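Local coordinates for protein prolyl oligopeptidase (PDB 1YR2) that probably cleaves oligopeptides after proline, and much less readily after alanine, as a serine endopeptidase of the S9A family, at residues Gly272-Ile284 with Asp321-Val333. Numbering follows the deposited sequence.
Sequences GASVSSDGRWVVI and DFVDGVGDQLWFV
Strands 281-284 and 329-333 belong to two hairpins packed face to face, their axes 9.8 Å apart at closest and 28° from parallel; the CA atoms come nearest at Ser276 and Gly325. Val283 sets CG2 over one face of the Phe322 ring, 3.8 Å from its centroid, a CH-pi contact. Ser274 CB and Ser276 CA meet the edge of that ring. Leu330 CD1 also touches Val283 CG2, while Leu330 CD2 packs on Trp281 CB. The Asp324 carboxylate takes two bonds from Ser277: OD1 from backbone N at 2.8 Å, through its syn lone pair, and OD2 from OG. Asp278 CG lies between its backbone N and carbonyl carbon (chi1 59°), which brings OD2 to Gly327 N, 2.8 Å away in a nearly straight bond (170°). Water 1 links Ser276 OG and Asp278 OD1 to Gly327 O. Asp328 OD1 accepts from Trp281 NE1 (2.9 Å), on its anti side, tilted out of the carboxylate plane. Asp328 OD1 also lies over the Arg280 guanidinium face, 3.1 Å from NH1, a salt bridge by charge alone. The contact joins successive four-stranded blades of the N-terminal beta-propeller. Strand 295-302 lies beside 281-287, where Val296 touches Val283 and Phe332; strand 342-347 flanks 329-334.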
loop_
_atom_site.group_PDB
_atom_site.type_symbol
_atom_site.label_atom_id
_atom_site.label_comp_id
_atom_site.label_asym_id
_atom_site.label_seq_id
_atom_site.Cartn_x
_atom_site.Cartn_y
_atom_site.Cartn_z
ATOM N N GLY A 272 -15.167 -20.578 -0.594
ATOM C CA GLY A 272 -15.682 -19.488 -1.433
ATOM C C GLY A 272 -15.906 -20.045 -2.845
ATOM O O GLY A 272 -15.141 -20.913 -3.334
ATOM N N ALA A 273 -16.953 -19.580 -3.510
ATOM C CA ALA A 273 -17.324 -20.113 -4.820
ATOM C C ALA A 273 -17.233 -19.036 -5.898
ATOM O O ALA A 273 -17.656 -17.915 -5.665
ATOM C CB ALA A 273 -18.763 -20.640 -4.773
ATOM N N SER A 274 -16.717 -19.408 -7.045
ATOM C CA SER A 274 -16.658 -18.581 -8.237
ATOM C C SER A 274 -17.203 -19.392 -9.394
ATOM O O SER A 274 -17.349 -20.602 -9.269
ATOM C CB SER A 274 -15.211 -18.188 -8.585
ATOM O OG SER A 274 -14.643 -17.516 -7.498
ATOM N N VAL A 275 -17.507 -18.713 -10.502
ATOM C CA VAL A 275 -18.011 -19.339 -11.726
ATOM C C VAL A 275 -17.221 -18.731 -12.838
ATOM O O VAL A 275 -16.959 -17.519 -12.870
ATOM C CB VAL A 275 -19.540 -19.111 -11.936
ATOM C CG1 VAL A 275 -20.032 -19.845 -13.122
ATOM C CG2 VAL A 275 -20.350 -19.574 -10.727
ATOM N N SER A 276 -16.797 -19.566 -13.751
ATOM C CA SER A 276 -16.105 -19.075 -14.923
ATOM C C SER A 276 -17.025 -18.133 -15.729
ATOM O O SER A 276 -18.264 -18.219 -15.648
ATOM C CB SER A 276 -15.531 -20.219 -15.774
ATOM O OG SER A 276 -16.523 -21.115 -16.244
ATOM N N SER A 277 -16.404 -17.209 -16.466
ATOM C CA SER A 277 -17.151 -16.152 -17.138
ATOM C C SER A 277 -18.159 -16.635 -18.185
ATOM O O SER A 277 -19.165 -15.963 -18.382
ATOM C CB SER A 277 -16.183 -15.100 -17.741
ATOM O OG SER A 277 -15.204 -15.742 -18.558
ATOM N N ASP A 278 -17.930 -17.798 -18.798
ATOM C CA ASP A 278 -18.865 -18.357 -19.752
ATOM C C ASP A 278 -19.843 -19.319 -19.083
ATOM O O ASP A 278 -20.621 -19.977 -19.736
ATOM C CB ASP A 278 -18.118 -19.020 -20.933
ATOM C CG ASP A 278 -17.172 -20.141 -20.508
ATOM O OD1 ASP A 278 -17.100 -20.486 -19.287
ATOM O OD2 ASP A 278 -16.477 -20.736 -21.384
ATOM N N GLY A 279 -19.761 -19.428 -17.768
ATOM C CA GLY A 279 -20.757 -20.096 -16.976
ATOM C C GLY A 279 -20.597 -21.607 -16.904
ATOM O O GLY A 279 -21.465 -22.290 -16.350
ATOM N N ARG A 280 -19.470 -22.106 -17.394
ATOM C CA ARG A 280 -19.271 -23.538 -17.581
ATOM C C ARG A 280 -18.798 -24.337 -16.365
ATOM O O ARG A 280 -19.012 -25.558 -16.318
ATOM C CB ARG A 280 -18.287 -23.766 -18.732
ATOM C CG ARG A 280 -18.901 -23.573 -20.121
ATOM C CD ARG A 280 -17.877 -23.641 -21.209
ATOM N NE ARG A 280 -17.869 -24.816 -22.109
ATOM C CZ ARG A 280 -18.095 -26.073 -21.788
ATOM N NH1 ARG A 280 -18.432 -26.442 -20.580
ATOM N NH2 ARG A 280 -17.979 -26.996 -22.701
ATOM N N TRP A 281 -18.098 -23.683 -15.448
ATOM C CA TRP A 281 -17.491 -24.328 -14.277
ATOM C C TRP A 281 -17.703 -23.512 -13.002
ATOM O O TRP A 281 -17.485 -22.284 -12.995
ATOM C CB TRP A 281 -16.010 -24.529 -14.500
ATOM C CG TRP A 281 -15.739 -25.587 -15.496
ATOM C CD1 TRP A 281 -15.525 -25.416 -16.841
ATOM C CD2 TRP A 281 -15.713 -27.003 -15.261
ATOM N NE1 TRP A 281 -15.352 -26.645 -17.437
ATOM C CE2 TRP A 281 -15.486 -27.629 -16.486
ATOM C CE3 TRP A 281 -15.847 -27.810 -14.110
ATOM C CZ2 TRP A 281 -15.390 -29.028 -16.603
ATOM C CZ3 TRP A 281 -15.787 -29.165 -14.233
ATOM C CH2 TRP A 281 -15.532 -29.767 -15.466
ATOM N N VAL A 282 -18.126 -24.209 -11.945
ATOM C CA VAL A 282 -18.048 -23.697 -10.557
ATOM C C VAL A 282 -16.692 -24.107 -9.997
ATOM O O VAL A 282 -16.250 -25.240 -10.191
ATOM C CB VAL A 282 -19.179 -24.277 -9.695
ATOM C CG1 VAL A 282 -19.101 -23.868 -8.255
ATOM C CG2 VAL A 282 -20.533 -23.865 -10.290
ATOM N N VAL A 283 -16.020 -23.172 -9.332
ATOM C CA VAL A 283 -14.733 -23.406 -8.724
ATOM C C VAL A 283 -14.814 -22.961 -7.282
ATOM O O VAL A 283 -15.171 -21.797 -6.948
ATOM C CB VAL A 283 -13.612 -22.655 -9.451
ATOM C CG1 VAL A 283 -12.243 -22.894 -8.818
ATOM C CG2 VAL A 283 -13.612 -23.053 -10.922
ATOM N N ILE A 284 -14.521 -23.896 -6.406
ATOM C CA ILE A 284 -14.594 -23.623 -4.978
ATOM C C ILE A 284 -13.165 -23.662 -4.418
ATOM O O ILE A 284 -12.453 -24.649 -4.555
ATOM C CB ILE A 284 -15.507 -24.625 -4.264
ATOM C CG1 ILE A 284 -16.927 -24.463 -4.790
ATOM C CG2 ILE A 284 -15.451 -24.398 -2.753
ATOM C CD1 ILE A 284 -17.787 -25.585 -4.467
ATOM N N ASP A 321 -4.858 -19.785 -6.933
ATOM C CA ASP A 321 -5.829 -18.689 -7.041
ATOM C C ASP A 321 -6.484 -18.786 -8.442
ATOM O O ASP A 321 -5.775 -18.718 -9.458
ATOM C CB ASP A 321 -5.139 -17.333 -6.989
ATOM C CG ASP A 321 -4.626 -16.965 -5.596
ATOM O OD1 ASP A 321 -5.111 -17.491 -4.571
ATOM O OD2 ASP A 321 -3.740 -16.124 -5.488
ATOM N N PHE A 322 -7.796 -18.926 -8.475
ATOM C CA PHE A 322 -8.522 -19.105 -9.745
ATOM C C PHE A 322 -8.560 -17.789 -10.500
ATOM O O PHE A 322 -8.908 -16.792 -9.952
ATOM C CB PHE A 322 -9.941 -19.559 -9.425
ATOM C CG PHE A 322 -10.851 -19.690 -10.625
ATOM C CD1 PHE A 322 -10.495 -20.435 -11.708
ATOM C CD2 PHE A 322 -12.090 -19.060 -10.608
ATOM C CE1 PHE A 322 -11.341 -20.530 -12.787
ATOM C CE2 PHE A 322 -12.945 -19.186 -11.668
ATOM C CZ PHE A 322 -12.563 -19.941 -12.743
ATOM N N VAL A 323 -8.186 -17.827 -11.772
ATOM C CA VAL A 323 -8.217 -16.632 -12.622
ATOM C C VAL A 323 -9.550 -16.584 -13.357
ATOM O O VAL A 323 -10.389 -15.739 -13.039
ATOM C CB VAL A 323 -7.012 -16.616 -13.572
ATOM C CG1 VAL A 323 -7.021 -15.406 -14.474
ATOM C CG2 VAL A 323 -5.724 -16.610 -12.810
ATOM N N ASP A 324 -9.743 -17.485 -14.319
ATOM C CA ASP A 324 -10.990 -17.636 -15.041
ATOM C C ASP A 324 -10.914 -18.941 -15.829
ATOM O O ASP A 324 -9.881 -19.630 -15.822
ATOM C CB ASP A 324 -11.191 -16.427 -15.976
ATOM C CG ASP A 324 -12.656 -16.184 -16.382
ATOM O OD1 ASP A 324 -13.613 -16.950 -16.036
ATOM O OD2 ASP A 324 -12.928 -15.179 -17.059
ATOM N N GLY A 325 -12.016 -19.283 -16.485
ATOM C CA GLY A 325 -12.090 -20.423 -17.376
ATOM C C GLY A 325 -12.608 -20.003 -18.737
ATOM O O GLY A 325 -13.311 -19.020 -18.850
ATOM N N VAL A 326 -12.185 -20.714 -19.769
ATOM C CA VAL A 326 -12.759 -20.580 -21.103
ATOM C C VAL A 326 -12.991 -21.997 -21.545
ATOM O O VAL A 326 -12.049 -22.796 -21.608
ATOM C CB VAL A 326 -11.808 -19.911 -22.116
ATOM C CG1 VAL A 326 -12.442 -19.858 -23.524
ATOM C CG2 VAL A 326 -11.411 -18.573 -21.673
ATOM N N GLY A 327 -14.247 -22.344 -21.795
ATOM C CA GLY A 327 -14.547 -23.699 -22.255
ATOM C C GLY A 327 -14.264 -24.673 -21.112
ATOM O O GLY A 327 -14.701 -24.448 -19.991
ATOM N N ASP A 328 -13.502 -25.731 -21.365
ATOM C CA ASP A 328 -13.188 -26.692 -20.306
ATOM C C ASP A 328 -11.754 -26.547 -19.824
ATOM O O ASP A 328 -11.134 -27.496 -19.347
ATOM C CB ASP A 328 -13.453 -28.106 -20.776
ATOM C CG ASP A 328 -14.924 -28.441 -20.851
ATOM O OD1 ASP A 328 -15.738 -27.828 -20.095
ATOM O OD2 ASP A 328 -15.327 -29.370 -21.590
ATOM N N GLN A 329 -11.216 -25.343 -19.995
ATOM C CA GLN A 329 -9.902 -24.995 -19.470
ATOM C C GLN A 329 -10.031 -23.897 -18.421
ATOM O O GLN A 329 -10.721 -22.919 -18.627
ATOM C CB GLN A 329 -8.981 -24.560 -20.610
ATOM C CG GLN A 329 -8.677 -25.750 -21.541
ATOM C CD GLN A 329 -7.786 -25.421 -22.686
ATOM O OE1 GLN A 329 -7.772 -24.283 -23.158
ATOM N NE2 GLN A 329 -7.030 -26.416 -23.148
ATOM N N LEU A 330 -9.321 -24.067 -17.321
ATOM C CA LEU A 330 -9.264 -23.122 -16.228
ATOM C C LEU A 330 -7.815 -22.660 -16.017
ATOM O O LEU A 330 -6.888 -23.435 -16.143
ATOM C CB LEU A 330 -9.723 -23.828 -14.957
ATOM C CG LEU A 330 -11.102 -24.487 -14.921
ATOM C CD1 LEU A 330 -11.348 -25.018 -13.512
ATOM C CD2 LEU A 330 -12.209 -23.552 -15.329
ATOM N N TRP A 331 -7.613 -21.415 -15.609
ATOM C CA TRP A 331 -6.272 -20.931 -15.312
ATOM C C TRP A 331 -6.207 -20.528 -13.842
ATOM O O TRP A 331 -7.134 -19.947 -13.334
ATOM C CB TRP A 331 -5.967 -19.685 -16.147
ATOM C CG TRP A 331 -5.640 -20.065 -17.559
ATOM C CD1 TRP A 331 -4.402 -20.210 -18.094
ATOM C CD2 TRP A 331 -6.558 -20.382 -18.602
ATOM N NE1 TRP A 331 -4.486 -20.563 -19.417
ATOM C CE2 TRP A 331 -5.797 -20.663 -19.767
ATOM C CE3 TRP A 331 -7.946 -20.374 -18.706
ATOM C CZ2 TRP A 331 -6.372 -21.022 -20.991
ATOM C CZ3 TRP A 331 -8.524 -20.721 -19.949
ATOM C CH2 TRP A 331 -7.727 -21.045 -21.060
ATOM N N PHE A 332 -5.075 -20.808 -13.209
ATOM C CA PHE A 332 -4.809 -20.506 -11.823
ATOM C C PHE A 332 -3.425 -19.865 -11.671
ATOM O O PHE A 332 -2.492 -20.144 -12.425
ATOM C CB PHE A 332 -4.792 -21.820 -10.956
ATOM C CG PHE A 332 -6.120 -22.500 -10.858
ATOM C CD1 PHE A 332 -6.504 -23.378 -11.856
ATOM C CD2 PHE A 332 -6.977 -22.296 -9.771
ATOM C CE1 PHE A 332 -7.701 -24.032 -11.805
ATOM C CE2 PHE A 332 -8.206 -22.971 -9.712
ATOM C CZ PHE A 332 -8.574 -23.822 -10.732
ATOM N N VAL A 333 -3.272 -19.018 -10.673
ATOM C CA VAL A 333 -1.940 -18.582 -10.233
ATOM C C VAL A 333 -1.561 -19.582 -9.147
ATOM O O VAL A 333 -2.224 -19.642 -8.119
ATOM C CB VAL A 333 -1.954 -17.171 -9.623
ATOM C CG1 VAL A 333 -0.575 -16.769 -9.122
ATOM C CG2 VAL A 333 -2.490 -16.162 -10.668
HETATM O O HOH W 1 -15.096 -22.094 -18.458
HETATM O O HOH W 2 -15.001 -17.574 -20.328
#